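Local coordinates for protein cpftsy (Physcomitrella patens, PDB 4AK9) that probably acts as a GTP-dependent receptor of the chloroplast signal recognition particle pathway, helping to target proteins to the thylakoid membrane, at residues 161-166 against 172-177; 216-221 against 259-264; 70-75 against 93-98; 140-145 against 300-305. All coordinates share one frame; numbering follows the deposited sequence.

Interaction 1: 161-166 against 172-177; sequences EQLEVW and SEIVMA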
loop_
_atom_site.group_PDB
_atom_site.type_symbol
_atom_site.label_atom_id
_atom_site.label_comp_id
_atom_site.label_asym_id
_atom_site.label_seq_id
_atom_site.Cartn_x
_atom_site.Cartn_y
_atom_site.Cartn_z
ATOM N N GLU A 161 -8.982 -31.550 5.982
ATOM C CA GLU A 161 -9.619 -31.692 7.292
ATOM C C GLU A 161 -10.383 -30.420 7.694
ATOM O O GLU A 161 -11.490 -30.477 8.246
ATOM C CB GLU A 161 -8.568 -32.036 8.342
ATOM C CG GLU A 161 -7.637 -33.158 7.916
ATOM C CD GLU A 161 -6.508 -33.400 8.913
ATOM O OE1 GLU A 161 -6.370 -32.608 9.872
ATOM O OE2 GLU A 161 -5.754 -34.385 8.731
ATOM N N GLN A 162 -9.789 -29.267 7.414
ATOM C CA GLN A 162 -10.421 -28.007 7.746
ATOM C C GLN A 162 -11.712 -27.859 6.949
ATOM O O GLN A 162 -12.727 -27.397 7.482
ATOM C CB GLN A 162 -9.485 -26.848 7.435
ATOM C CG GLN A 162 -8.216 -26.845 8.283
ATOM C CD GLN A 162 -7.234 -25.756 7.860
ATOM O OE1 GLN A 162 -7.419 -25.081 6.829
ATOM N NE2 GLN A 162 -6.180 -25.578 8.657
ATOM N N LEU A 163 -11.677 -28.290 5.688
ATOM C CA LEU A 163 -12.832 -28.178 4.818
ATOM C C LEU A 163 -13.940 -29.082 5.331
ATOM O O LEU A 163 -15.121 -28.718 5.292
ATOM C CB LEU A 163 -12.436 -28.553 3.378
ATOM C CG LEU A 163 -13.373 -28.105 2.264
ATOM C CD1 LEU A 163 -13.611 -26.593 2.351
ATOM C CD2 LEU A 163 -12.776 -28.497 0.910
ATOM N N GLU A 164 -13.551 -30.251 5.825
ATOM C CA GLU A 164 -14.494 -31.229 6.382
ATOM C C GLU A 164 -15.293 -30.624 7.543
ATOM O O GLU A 164 -16.498 -30.852 7.690
ATOM C CB GLU A 164 -13.726 -32.472 6.843
ATOM C CG GLU A 164 -14.567 -33.734 6.964
ATOM C CD GLU A 164 -13.713 -34.993 7.043
ATOM O OE1 GLU A 164 -12.486 -34.871 7.285
ATOM O OE2 GLU A 164 -14.273 -36.099 6.853
ATOM N N VAL A 165 -14.630 -29.803 8.348
ATOM C CA VAL A 165 -15.311 -29.136 9.444
ATOM C C VAL A 165 -16.371 -28.167 8.928
ATOM O O VAL A 165 -17.485 -28.087 9.454
ATOM C CB VAL A 165 -14.303 -28.411 10.359
ATOM C CG1 VAL A 165 -15.018 -27.758 11.515
ATOM C CG2 VAL A 165 -13.251 -29.401 10.876
ATOM N N TRP A 166 -16.023 -27.437 7.874
ATOM C CA TRP A 166 -16.983 -26.531 7.274
ATOM C C TRP A 166 -18.128 -27.276 6.626
ATOM O O TRP A 166 -19.282 -26.786 6.624
ATOM C CB TRP A 166 -16.294 -25.626 6.256
ATOM C CG TRP A 166 -15.522 -24.535 6.924
ATOM C CD1 TRP A 166 -14.175 -24.480 7.120
ATOM C CD2 TRP A 166 -16.068 -23.371 7.544
ATOM N NE1 TRP A 166 -13.841 -23.323 7.782
ATOM C CE2 TRP A 166 -14.986 -22.634 8.065
ATOM C CE3 TRP A 166 -17.368 -22.872 7.692
ATOM C CZ2 TRP A 166 -15.163 -21.425 8.717
ATOM C CZ3 TRP A 166 -17.541 -21.682 8.341
ATOM C CH2 TRP A 166 -16.442 -20.964 8.849
ATOM N N SER A 172 -23.081 -29.519 4.299
ATOM C CA SER A 172 -22.678 -29.829 2.927
ATOM C C SER A 172 -22.010 -31.181 2.908
ATOM O O SER A 172 -21.411 -31.593 3.908
ATOM C CB SER A 172 -21.673 -28.782 2.421
ATOM O OG SER A 172 -22.227 -27.477 2.514
ATOM N N GLU A 173 -22.088 -31.865 1.767
ATOM C CA GLU A 173 -21.318 -33.096 1.564
ATOM C C GLU A 173 -19.920 -32.729 1.100
ATOM O O GLU A 173 -19.692 -31.594 0.655
ATOM C CB GLU A 173 -21.998 -33.995 0.520
ATOM C CG GLU A 173 -23.454 -34.335 0.859
ATOM C CD GLU A 173 -23.583 -35.196 2.115
ATOM O OE1 GLU A 173 -22.925 -36.266 2.170
ATOM O OE2 GLU A 173 -24.334 -34.800 3.046
ATOM N N ILE A 174 -18.985 -33.671 1.190
ATOM C CA ILE A 174 -17.612 -33.385 0.795
ATOM C C ILE A 174 -16.924 -34.573 0.132
ATOM O O ILE A 174 -17.092 -35.717 0.562
ATOM C CB ILE A 174 -16.761 -32.874 2.000
ATOM C CG1 ILE A 174 -15.310 -32.603 1.581
ATOM C CG2 ILE A 174 -16.778 -33.876 3.163
ATOM C CD1 ILE A 174 -14.570 -31.680 2.547
ATOM N N VAL A 175 -16.173 -34.293 -0.937
ATOM C CA VAL A 175 -15.317 -35.291 -1.569
ATOM C C VAL A 175 -13.873 -35.001 -1.193
ATOM O O VAL A 175 -13.390 -33.860 -1.362
ATOM C CB VAL A 175 -15.429 -35.254 -3.112
ATOM C CG1 VAL A 175 -14.324 -36.105 -3.749
ATOM C CG2 VAL A 175 -16.832 -35.691 -3.588
ATOM N N MET A 176 -13.172 -36.019 -0.693
ATOM C CA MET A 176 -11.767 -35.863 -0.320
ATOM C C MET A 176 -10.825 -36.838 -1.036
ATOM O O MET A 176 -11.277 -37.753 -1.725
ATOM C CB MET A 176 -11.619 -35.976 1.197
ATOM C CG MET A 176 -12.512 -34.996 1.947
ATOM S SD MET A 176 -12.230 -35.019 3.723
ATOM C CE MET A 176 -10.439 -34.865 3.744
ATOM N N ALA A 177 -9.516 -36.630 -0.875
ATOM C CA ALA A 177 -8.502 -37.519 -1.459
ATOM C C ALA A 177 -8.510 -38.928 -0.853
ATOM O O ALA A 177 -8.887 -39.114 0.307
ATOM C CB ALA A 177 -7.111 -36.898 -1.337
#
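Ile174 pushes its CD1 methyl from strand 173-175 into the flank of helix 158-170, lying 3.8 Å from CG of Leu163 and 3.7 Å from the backbone N of Glu164. CG1 stands anti to its own backbone N (chi1 179°) and the chain runs on extended, which carries CD1 straight to the helix. There it meets CB, CG and CD2 of Leu163, a buried side chain that also leans on Ala151. This end of the contact is tightly packed and apolar. The outer end is looser and more open to solvent: the extended chain of Glu164 crosses Met176 at about a right angle, and SD of Met176 rests 3.6 Å from OE1 of Glu164. The sulfur lies against the carboxylate by packing alone, while CE of Met176 stays 4.3 Å from N of Glu161. An alanine in place of Glu164 is likely to deprive the Met176 sulfur of the carboxylate beside it, letting the thioether swing more freely. Backbone bonds from Glu173 and Val175 hold strand 173-175 to strand 147-150, and helix 158-170 bridges the two parallel strands: a beta-alpha-beta crossover at the edge of a P-loop GTPase sheet.

Interaction 2: 216-221 against 259-264; sequences NLMEEL and NQVIGV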
loop_
_atom_site.group_PDB
_atom_site.type_symbol
_atom_site.label_atom_id
_atom_site.label_comp_id
_atom_site.label_asym_id
_atom_site.label_seq_id
_atom_site.Cartn_x
_atom_site.Cartn_y
_atom_site.Cartn_z
ATOM N N ASN A 216 5.377 -25.892 -11.746
ATOM C CA ASN A 216 4.622 -27.083 -11.373
ATOM C C ASN A 216 3.262 -26.771 -10.792
ATOM O O ASN A 216 2.283 -27.415 -11.136
ATOM C CB ASN A 216 5.406 -27.957 -10.400
ATOM C CG ASN A 216 6.587 -28.638 -11.057
ATOM O OD1 ASN A 216 6.741 -28.609 -12.285
ATOM N ND2 ASN A 216 7.432 -29.263 -10.243
ATOM N N LEU A 217 3.209 -25.793 -9.896
ATOM C CA LEU A 217 1.962 -25.389 -9.302
ATOM C C LEU A 217 1.049 -24.805 -10.370
ATOM O O LEU A 217 -0.166 -25.058 -10.361
ATOM C CB LEU A 217 2.218 -24.340 -8.218
ATOM C CG LEU A 217 1.255 -24.266 -7.017
ATOM C CD1 LEU A 217 -0.138 -24.873 -7.276
ATOM C CD2 LEU A 217 1.896 -24.897 -5.790
ATOM N N MET A 218 1.636 -24.028 -11.277
ATOM C CA MET A 218 0.869 -23.422 -12.361
ATOM C C MET A 218 0.232 -24.522 -13.176
ATOM O O MET A 218 -0.955 -24.455 -13.521
ATOM C CB MET A 218 1.763 -22.582 -13.275
ATOM C CG MET A 218 1.031 -22.082 -14.517
ATOM S SD MET A 218 2.124 -21.472 -15.839
ATOM C CE MET A 218 3.147 -20.341 -14.883
ATOM N N GLU A 219 1.025 -25.543 -13.456
ATOM C CA GLU A 219 0.552 -26.606 -14.303
ATOM C C GLU A 219 -0.534 -27.403 -13.615
ATOM O O GLU A 219 -1.494 -27.834 -14.256
ATOM C CB GLU A 219 1.706 -27.496 -14.744
ATOM C CG GLU A 219 1.313 -28.451 -15.861
ATOM C CD GLU A 219 0.400 -27.798 -16.918
ATOM O OE1 GLU A 219 0.763 -26.711 -17.447
ATOM O OE2 GLU A 219 -0.684 -28.375 -17.220
ATOM N N GLU A 220 -0.390 -27.595 -12.302
ATOM C CA GLU A 220 -1.389 -28.289 -11.514
ATOM C C GLU A 220 -2.740 -27.577 -11.492
ATOM O O GLU A 220 -3.805 -28.208 -11.608
ATOM C CB GLU A 220 -0.871 -28.516 -10.081
ATOM C CG GLU A 220 -1.882 -29.219 -9.166
ATOM C CD GLU A 220 -1.415 -29.312 -7.715
ATOM O OE1 GLU A 220 -0.256 -29.741 -7.478
ATOM O OE2 GLU A 220 -2.211 -28.952 -6.811
ATOM N N LEU A 221 -2.720 -26.253 -11.346
ATOM C CA LEU A 221 -3.977 -25.524 -11.346
ATOM C C LEU A 221 -4.645 -25.603 -12.716
ATOM O O LEU A 221 -5.875 -25.774 -12.807
ATOM C CB LEU A 221 -3.739 -24.061 -10.934
ATOM C CG LEU A 221 -4.938 -23.113 -10.821
ATOM C CD1 LEU A 221 -6.158 -23.718 -10.060
ATOM C CD2 LEU A 221 -4.444 -21.803 -10.148
ATOM N N ASN A 259 -4.280 -14.540 -12.486
ATOM C CA ASN A 259 -5.116 -14.396 -13.665
ATOM C C ASN A 259 -4.359 -14.786 -14.942
ATOM O O ASN A 259 -4.955 -15.076 -15.966
ATOM C CB ASN A 259 -5.657 -12.965 -13.771
ATOM C CG ASN A 259 -6.614 -12.770 -14.946
ATOM O OD1 ASN A 259 -7.659 -13.437 -15.073
ATOM N ND2 ASN A 259 -6.282 -11.792 -15.795
ATOM N N GLN A 260 -3.040 -14.782 -14.881
ATOM C CA GLN A 260 -2.271 -15.311 -16.008
ATOM C C GLN A 260 -2.341 -16.839 -16.050
ATOM O O GLN A 260 -2.271 -17.415 -17.144
ATOM C CB GLN A 260 -0.809 -14.888 -15.916
ATOM C CG GLN A 260 -0.533 -13.525 -16.543
ATOM C CD GLN A 260 0.917 -13.136 -16.398
ATOM O OE1 GLN A 260 1.415 -12.991 -15.278
ATOM N NE2 GLN A 260 1.621 -12.992 -17.533
ATOM N N VAL A 261 -2.438 -17.480 -14.885
ATOM C CA VAL A 261 -2.587 -18.946 -14.810
ATOM C C VAL A 261 -3.982 -19.448 -15.229
ATOM O O VAL A 261 -4.097 -20.400 -16.030
ATOM C CB VAL A 261 -2.234 -19.485 -13.407
ATOM C CG1 VAL A 261 -2.426 -21.006 -13.342
ATOM C CG2 VAL A 261 -0.788 -19.128 -13.040
ATOM N N ILE A 262 -5.042 -18.797 -14.725
ATOM C CA ILE A 262 -6.411 -19.250 -14.911
ATOM C C ILE A 262 -7.337 -18.048 -15.061
ATOM O O ILE A 262 -7.089 -16.985 -14.477
ATOM C CB ILE A 262 -6.840 -20.191 -13.694
ATOM C CG1 ILE A 262 -8.229 -20.788 -13.917
ATOM C CG2 ILE A 262 -6.767 -19.439 -12.345
ATOM C CD1 ILE A 262 -8.565 -21.913 -12.873
ATOM N N GLY A 263 -8.399 -18.198 -15.829
ATOM C CA GLY A 263 -9.325 -17.101 -16.068
ATOM C C GLY A 263 -10.170 -16.776 -14.830
ATOM O O GLY A 263 -11.226 -17.394 -14.621
ATOM N N VAL A 264 -9.749 -15.775 -14.053
ATOM C CA VAL A 264 -10.463 -15.370 -12.824
ATOM C C VAL A 264 -11.728 -14.619 -13.209
ATOM O O VAL A 264 -11.679 -13.691 -14.028
ATOM C CB VAL A 264 -9.549 -14.468 -11.957
ATOM C CG1 VAL A 264 -10.312 -13.929 -10.719
ATOM C CG2 VAL A 264 -8.305 -15.226 -11.520
#
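Val261 sits against two side chains from successive turns of helix 215-231. It has CG1 opposite its backbone N (chi1 179°), which turns that methyl to Met218 and Leu221. CG1 of Val261 lies 3.8 Å from CG of Met218 and 3.9 Å from CD2 of Leu221, while its CG2 is also 3.8 Å from CG of Met218, so both valine methyls bear on that one methylene. CG1 touches the backbone O of Met218 as well, bringing the valine close to the helix main chain. Leu221 carries the inner half of the contact: CD2 is shared between Val261 CG1 and CG2 of Ile262, the latter 4.0 Å away, and CD1 of Leu221 meets CD1 of Ile262 at 4.1 Å. These two side chains cross at about a right angle.

What sets Ile262 there is the end of helix 251-261. Ile262 is the first residue to leave helical backbone angles, and it faces inward beside Val261. The turn beyond is pinned by N of Val264, which donates to OD1 of Asn259 at 3.3 Å, in the carbonyl plane and fairly straight (156°). Arg222, next along helix 215-231, donates through NE to the backbone O of Val261, adding a polar tie between the two helices. Deeper still, Leu221 touches Val122 while Ile262 touches Met120 and Val239, all on central sheet strands. Two helices set side by side over one face of a mainly parallel sheet, with aliphatic side chains filling the seam, are typical of the alternating alpha/beta fold of P-loop GTPases.

Interaction 3: 70-75 against 93-98; sequences VDTIRK and KKNIFK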
loop_
_atom_site.group_PDB
_atom_site.type_symbol
_atom_site.label_atom_id
_atom_site.label_comp_id
_atom_site.label_asym_id
_atom_site.label_seq_id
_atom_site.Cartn_x
_atom_site.Cartn_y
_atom_site.Cartn_z
ATOM N N VAL A 70 -9.283 11.979 -8.967
ATOM C CA VAL A 70 -9.136 13.394 -8.679
ATOM C C VAL A 70 -9.049 14.235 -9.965
ATOM O O VAL A 70 -9.580 15.354 -10.014
ATOM C CB VAL A 70 -7.963 13.619 -7.701
ATOM C CG1 VAL A 70 -7.695 15.103 -7.455
ATOM C CG2 VAL A 70 -8.275 12.900 -6.359
ATOM N N ASP A 71 -8.454 13.676 -11.015
ATOM C CA ASP A 71 -8.271 14.408 -12.276
ATOM C C ASP A 71 -9.612 14.800 -12.879
ATOM O O ASP A 71 -9.775 15.917 -13.354
ATOM C CB ASP A 71 -7.442 13.600 -13.266
ATOM C CG ASP A 71 -6.596 14.484 -14.187
ATOM O OD1 ASP A 71 -6.265 15.635 -13.811
ATOM O OD2 ASP A 71 -6.263 14.020 -15.298
ATOM N N THR A 72 -10.591 13.901 -12.811
ATOM C CA THR A 72 -11.958 14.217 -13.248
ATOM C C THR A 72 -12.562 15.408 -12.467
ATOM O O THR A 72 -13.251 16.276 -13.041
ATOM C CB THR A 72 -12.855 12.965 -13.082
ATOM O OG1 THR A 72 -12.278 11.874 -13.814
ATOM C CG2 THR A 72 -14.241 13.231 -13.601
ATOM N N ILE A 73 -12.305 15.453 -11.165
ATOM C CA ILE A 73 -12.757 16.547 -10.319
ATOM C C ILE A 73 -12.079 17.855 -10.712
ATOM O O ILE A 73 -12.738 18.907 -10.780
ATOM C CB ILE A 73 -12.478 16.249 -8.835
ATOM C CG1 ILE A 73 -13.304 15.038 -8.373
ATOM C CG2 ILE A 73 -12.736 17.474 -7.930
ATOM C CD1 ILE A 73 -12.914 14.560 -6.989
ATOM N N ARG A 74 -10.764 17.795 -10.957
ATOM C CA ARG A 74 -10.002 18.964 -11.405
ATOM C C ARG A 74 -10.607 19.563 -12.685
ATOM O O ARG A 74 -10.736 20.794 -12.775
ATOM C CB ARG A 74 -8.505 18.640 -11.640
ATOM C CG ARG A 74 -7.751 18.090 -10.413
ATOM C CD ARG A 74 -6.252 17.765 -10.704
ATOM N NE ARG A 74 -5.683 16.922 -9.647
ATOM C CZ ARG A 74 -5.060 17.373 -8.551
ATOM N NH1 ARG A 74 -4.886 18.680 -8.373
ATOM N NH2 ARG A 74 -4.598 16.510 -7.632
ATOM N N LYS A 75 -10.944 18.713 -13.668
ATOM C CA LYS A 75 -11.532 19.189 -14.941
ATOM C C LYS A 75 -12.901 19.819 -14.710
ATOM O O LYS A 75 -13.217 20.865 -15.288
ATOM C CB LYS A 75 -11.710 18.070 -15.976
ATOM C CG LYS A 75 -10.593 17.051 -16.050
ATOM C CD LYS A 75 -9.423 17.505 -16.892
ATOM C CE LYS A 75 -8.462 16.338 -17.080
ATOM N NZ LYS A 75 -7.386 16.632 -18.081
ATOM N N LYS A 93 -17.678 10.788 -4.634
ATOM C CA LYS A 93 -18.451 9.561 -4.453
ATOM C C LYS A 93 -18.920 9.001 -5.779
ATOM O O LYS A 93 -18.832 7.792 -5.996
ATOM C CB LYS A 93 -19.648 9.783 -3.510
ATOM C CG LYS A 93 -19.239 10.184 -2.101
ATOM C CD LYS A 93 -20.456 10.484 -1.199
ATOM C CE LYS A 93 -21.413 9.297 -1.167
ATOM N NZ LYS A 93 -22.516 9.481 -0.175
ATOM N N LYS A 94 -19.440 9.857 -6.663
ATOM C CA LYS A 94 -19.936 9.377 -7.958
ATOM C C LYS A 94 -18.846 8.806 -8.840
ATOM O O LYS A 94 -19.070 7.824 -9.529
ATOM C CB LYS A 94 -20.693 10.472 -8.719
ATOM C CG LYS A 94 -21.974 10.845 -8.034
ATOM C CD LYS A 94 -22.664 12.046 -8.677
ATOM C CE LYS A 94 -23.915 12.421 -7.880
ATOM N NZ LYS A 94 -24.311 13.846 -8.087
ATOM N N ASN A 95 -17.670 9.424 -8.822
ATOM C CA ASN A 95 -16.561 8.959 -9.626
ATOM C C ASN A 95 -16.094 7.594 -9.138
ATOM O O ASN A 95 -15.736 6.740 -9.947
ATOM C CB ASN A 95 -15.384 9.927 -9.599
ATOM C CG ASN A 95 -15.687 11.232 -10.311
ATOM O OD1 ASN A 95 -16.653 11.328 -11.074
ATOM N ND2 ASN A 95 -14.857 12.249 -10.066
ATOM N N ILE A 96 -16.140 7.380 -7.825
ATOM C CA ILE A 96 -15.755 6.077 -7.289
ATOM C C ILE A 96 -16.787 5.039 -7.690
ATOM O O ILE A 96 -16.447 3.940 -8.113
ATOM C CB ILE A 96 -15.539 6.109 -5.754
ATOM C CG1 ILE A 96 -14.326 6.978 -5.452
ATOM C CG2 ILE A 96 -15.324 4.681 -5.219
ATOM C CD1 ILE A 96 -14.189 7.388 -3.989
ATOM N N PHE A 97 -18.067 5.390 -7.592
ATOM C CA PHE A 97 -19.108 4.492 -8.069
ATOM C C PHE A 97 -18.928 4.135 -9.550
ATOM O O PHE A 97 -19.059 2.985 -9.938
ATOM C CB PHE A 97 -20.494 5.095 -7.833
ATOM C CG PHE A 97 -21.605 4.239 -8.350
ATOM C CD1 PHE A 97 -22.066 3.174 -7.607
ATOM C CD2 PHE A 97 -22.170 4.481 -9.598
ATOM C CE1 PHE A 97 -23.083 2.362 -8.097
ATOM C CE2 PHE A 97 -23.196 3.684 -10.077
ATOM C CZ PHE A 97 -23.649 2.621 -9.325
ATOM N N LYS A 98 -18.619 5.126 -10.383
ATOM C CA LYS A 98 -18.407 4.844 -11.802
ATOM C C LYS A 98 -17.241 3.911 -12.068
ATOM O O LYS A 98 -17.364 2.986 -12.870
ATOM C CB LYS A 98 -18.235 6.151 -12.578
ATOM C CG LYS A 98 -19.530 6.915 -12.641
ATOM C CD LYS A 98 -19.409 8.225 -13.403
ATOM C CE LYS A 98 -19.160 8.002 -14.900
ATOM N NZ LYS A 98 -17.721 7.792 -15.257
#
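Asn95 brings one face of its carboxamide over Thr72 on the neighbouring helix, while its ND2 end meets CG1 of Ile73 nearer the amide plane. ND2 goes deepest, 3.6 Å from CG1 of Ile73 and 3.7 Å from CB of Thr72, while OD1 stays farther out, 4.0 Å from the Thr72 methyl CG2. The asparagine and the threonine approach from opposite directions; Ile73 crosses obliquely, reaching in with CG1. Thr72 keeps its OG1 beside its own backbone N (chi1 -56°), where the hydroxyl bonds to O of Lys68 one turn earlier, and this places the methyl rather than the hydroxyl against the amide. ND2 of Asn95 has a polar partner of its own in a weak hydrogen bond to O of Ile69. Helices 63-78 and 85-101 thus pack as consecutive members of the helical bundle of the SRP54-type N domain, with CA atoms of Thr72 and Asn95 7.9 Å apart. An alanine at Asn95 would probably open a gap between Thr72 and Ile73 and the neighbouring helix, and take from the Ile69 carbonyl the weak bond Asn95 ND2 gives it. Other flanks of the pair face other parts of the protein. Val70 packs on Leu49 and Leu56 of helix 45-58, and Arg74 forms salt bridges with Glu46, Asp50 and Glu53 of the same helix; on the other member, Ile96 and Phe97 pack on helix 309-316.

Interaction 4: 140-145 against 300-305; sequences FKKEGV and GIDDLQ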
loop_
_atom_site.group_PDB
_atom_site.type_symbol
_atom_site.label_atom_id
_atom_site.label_comp_id
_atom_site.label_asym_id
_atom_site.label_seq_id
_atom_site.Cartn_x
_atom_site.Cartn_y
_atom_site.Cartn_z
ATOM N N PHE A 140 -25.266 -20.714 0.456
ATOM C CA PHE A 140 -26.057 -21.580 -0.408
ATOM C C PHE A 140 -27.054 -22.413 0.388
ATOM O O PHE A 140 -28.217 -22.567 -0.013
ATOM C CB PHE A 140 -25.147 -22.495 -1.221
ATOM C CG PHE A 140 -24.446 -21.798 -2.351
ATOM C CD1 PHE A 140 -25.178 -21.260 -3.398
ATOM C CD2 PHE A 140 -23.069 -21.712 -2.382
ATOM C CE1 PHE A 140 -24.534 -20.612 -4.447
ATOM C CE2 PHE A 140 -22.414 -21.077 -3.429
ATOM C CZ PHE A 140 -23.140 -20.531 -4.459
ATOM N N LYS A 141 -26.587 -22.955 1.503
ATOM C CA LYS A 141 -27.430 -23.779 2.393
ATOM C C LYS A 141 -28.628 -23.010 2.928
ATOM O O LYS A 141 -29.728 -23.541 3.003
ATOM C CB LYS A 141 -26.595 -24.337 3.546
ATOM C CG LYS A 141 -25.592 -25.393 3.068
ATOM C CD LYS A 141 -26.321 -26.496 2.284
ATOM C CE LYS A 141 -25.393 -27.642 1.880
ATOM N NZ LYS A 141 -26.103 -28.696 1.069
ATOM N N LYS A 142 -28.418 -21.740 3.257
ATOM C CA LYS A 142 -29.494 -20.897 3.753
ATOM C C LYS A 142 -30.554 -20.650 2.688
ATOM O O LYS A 142 -31.689 -20.310 3.002
ATOM C CB LYS A 142 -28.934 -19.570 4.276
ATOM C CG LYS A 142 -28.444 -19.648 5.717
ATOM C CD LYS A 142 -27.473 -18.525 6.030
ATOM C CE LYS A 142 -28.045 -17.153 5.656
ATOM N NZ LYS A 142 -27.018 -16.233 5.029
ATOM N N GLU A 143 -30.185 -20.834 1.428
ATOM C CA GLU A 143 -31.140 -20.661 0.337
ATOM C C GLU A 143 -31.714 -21.972 -0.204
ATOM O O GLU A 143 -32.387 -21.979 -1.243
ATOM C CB GLU A 143 -30.515 -19.826 -0.783
ATOM C CG GLU A 143 -30.328 -18.367 -0.381
ATOM C CD GLU A 143 -29.856 -17.475 -1.541
ATOM O OE1 GLU A 143 -28.969 -17.915 -2.316
ATOM O OE2 GLU A 143 -30.375 -16.338 -1.656
ATOM N N GLY A 144 -31.449 -23.076 0.493
ATOM C CA GLY A 144 -32.022 -24.366 0.129
ATOM C C GLY A 144 -31.257 -25.096 -0.966
ATOM O O GLY A 144 -31.687 -26.150 -1.464
ATOM N N VAL A 145 -30.112 -24.526 -1.334
ATOM C CA VAL A 145 -29.241 -25.081 -2.369
ATOM C C VAL A 145 -28.436 -26.276 -1.820
ATOM O O VAL A 145 -27.909 -26.232 -0.704
ATOM C CB VAL A 145 -28.289 -23.974 -2.909
ATOM C CG1 VAL A 145 -27.311 -24.525 -3.947
ATOM C CG2 VAL A 145 -29.108 -22.814 -3.478
ATOM N N GLY A 300 -17.375 -13.630 11.741
ATOM C CA GLY A 300 -18.597 -14.429 11.786
ATOM C C GLY A 300 -18.891 -15.196 10.501
ATOM O O GLY A 300 -18.451 -14.804 9.411
ATOM N N ILE A 301 -19.641 -16.288 10.609
ATOM C CA ILE A 301 -19.917 -17.100 9.443
ATOM C C ILE A 301 -20.752 -16.308 8.423
ATOM O O ILE A 301 -20.669 -16.544 7.211
ATOM C CB ILE A 301 -20.588 -18.451 9.826
ATOM C CG1 ILE A 301 -20.653 -19.386 8.607
ATOM C CG2 ILE A 301 -21.965 -18.198 10.464
ATOM C CD1 ILE A 301 -21.154 -20.799 8.913
ATOM N N ASP A 302 -21.530 -15.343 8.894
ATOM C CA ASP A 302 -22.352 -14.567 7.971
ATOM C C ASP A 302 -21.641 -13.277 7.521
ATOM O O ASP A 302 -22.237 -12.405 6.879
ATOM C CB ASP A 302 -23.718 -14.264 8.599
ATOM C CG ASP A 302 -24.583 -15.523 8.767
ATOM O OD1 ASP A 302 -24.772 -16.265 7.773
ATOM O OD2 ASP A 302 -25.064 -15.776 9.897
ATOM N N ASP A 303 -20.366 -13.164 7.851
ATOM C CA ASP A 303 -19.647 -11.922 7.567
ATOM C C ASP A 303 -19.037 -11.844 6.158
ATOM O O ASP A 303 -18.282 -10.926 5.851
ATOM C CB ASP A 303 -18.595 -11.659 8.639
ATOM C CG ASP A 303 -19.224 -11.249 9.972
ATOM O OD1 ASP A 303 -20.384 -10.764 9.944
ATOM O OD2 ASP A 303 -18.560 -11.405 11.024
ATOM N N LEU A 304 -19.370 -12.807 5.310
ATOM C CA LEU A 304 -18.989 -12.756 3.898
ATOM C C LEU A 304 -20.176 -12.191 3.147
ATOM O O LEU A 304 -21.250 -12.804 3.084
ATOM C CB LEU A 304 -18.663 -14.153 3.373
ATOM C CG LEU A 304 -18.159 -14.183 1.931
ATOM C CD1 LEU A 304 -16.722 -13.608 1.858
ATOM C CD2 LEU A 304 -18.218 -15.621 1.420
ATOM N N GLN A 305 -20.016 -10.992 2.609
ATOM C CA GLN A 305 -21.159 -10.285 2.034
ATOM C C GLN A 305 -20.979 -10.107 0.538
ATOM O O GLN A 305 -19.859 -9.887 0.070
ATOM C CB GLN A 305 -21.321 -8.919 2.701
ATOM C CG GLN A 305 -21.816 -9.025 4.151
ATOM C CD GLN A 305 -23.207 -9.632 4.203
ATOM O OE1 GLN A 305 -24.096 -9.230 3.436
ATOM N NE2 GLN A 305 -23.407 -10.608 5.086
#
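Lys142 reaches across to Asp302 at the surface, at the end of a bent chain. From CB, which points toward the 300-305 turn, CG goes anti to the carbonyl carbon (chi1 -84°) and carries the chain across. CD then comes 3.9 Å from OD1 of Asp302 and CE 4.0 Å from the same atom. The bends at chi3 and chi4 fold the last atoms round this oxygen, and NZ ends 3.5 Å from OD1 of Asp302, a salt bridge at the surface rather than a hydrogen bond. The firmer grip on that oxygen is from Asn138, one turn earlier on the helix, whose ND2 donates to it; helix 126-142 thus holds the carboxylate twice.

Asp302 belongs to a type I turn from Gly300 to Asp303, closed by N of Asp303 on O of Gly300. Its own backbone O receives NE2 of Gln305 at 2.8 Å, nearly end-on to the carbonyl (171°) though bent at the hydrogen (138°). On the Lys142 side, a Schellman motif with Gly144 at positive phi ends helix 126-142, and Phe140 O accepts N of Glu143 and N of Val145 from opposite faces. Lys135 bonds to O of Gly300, and Leu304 packs on Lys135 and Leu136. The turn therefore rides on helix 126-142 as it leads into edge strand 304-306, which pairs antiparallel with strand 292-296 beside helix 16-22.

How the interactions relate
From the N terminus, interaction 3 comes first, closing a short helix-to-helix connection within the helical bundle. Interaction 4 then opens at the end of helix 126-142 and closes only at 300-305, spanning most of the GTPase sheet. Interaction 1, a short local closure, and interaction 2, a loop of 37 residues joining helix 215-231 to the end of helix 251-261, both fall within this span, one after the other; none of the four cross. Interactions 1 and 4 also touch, through Trp166 on Ile301 and Ser172 on Lys141, though they involve opposite edge strands of the sheet. Nearest atoms of interactions 1 and 2 are about 11 Å apart; the centres of interactions 1 and 3, about 45 Å.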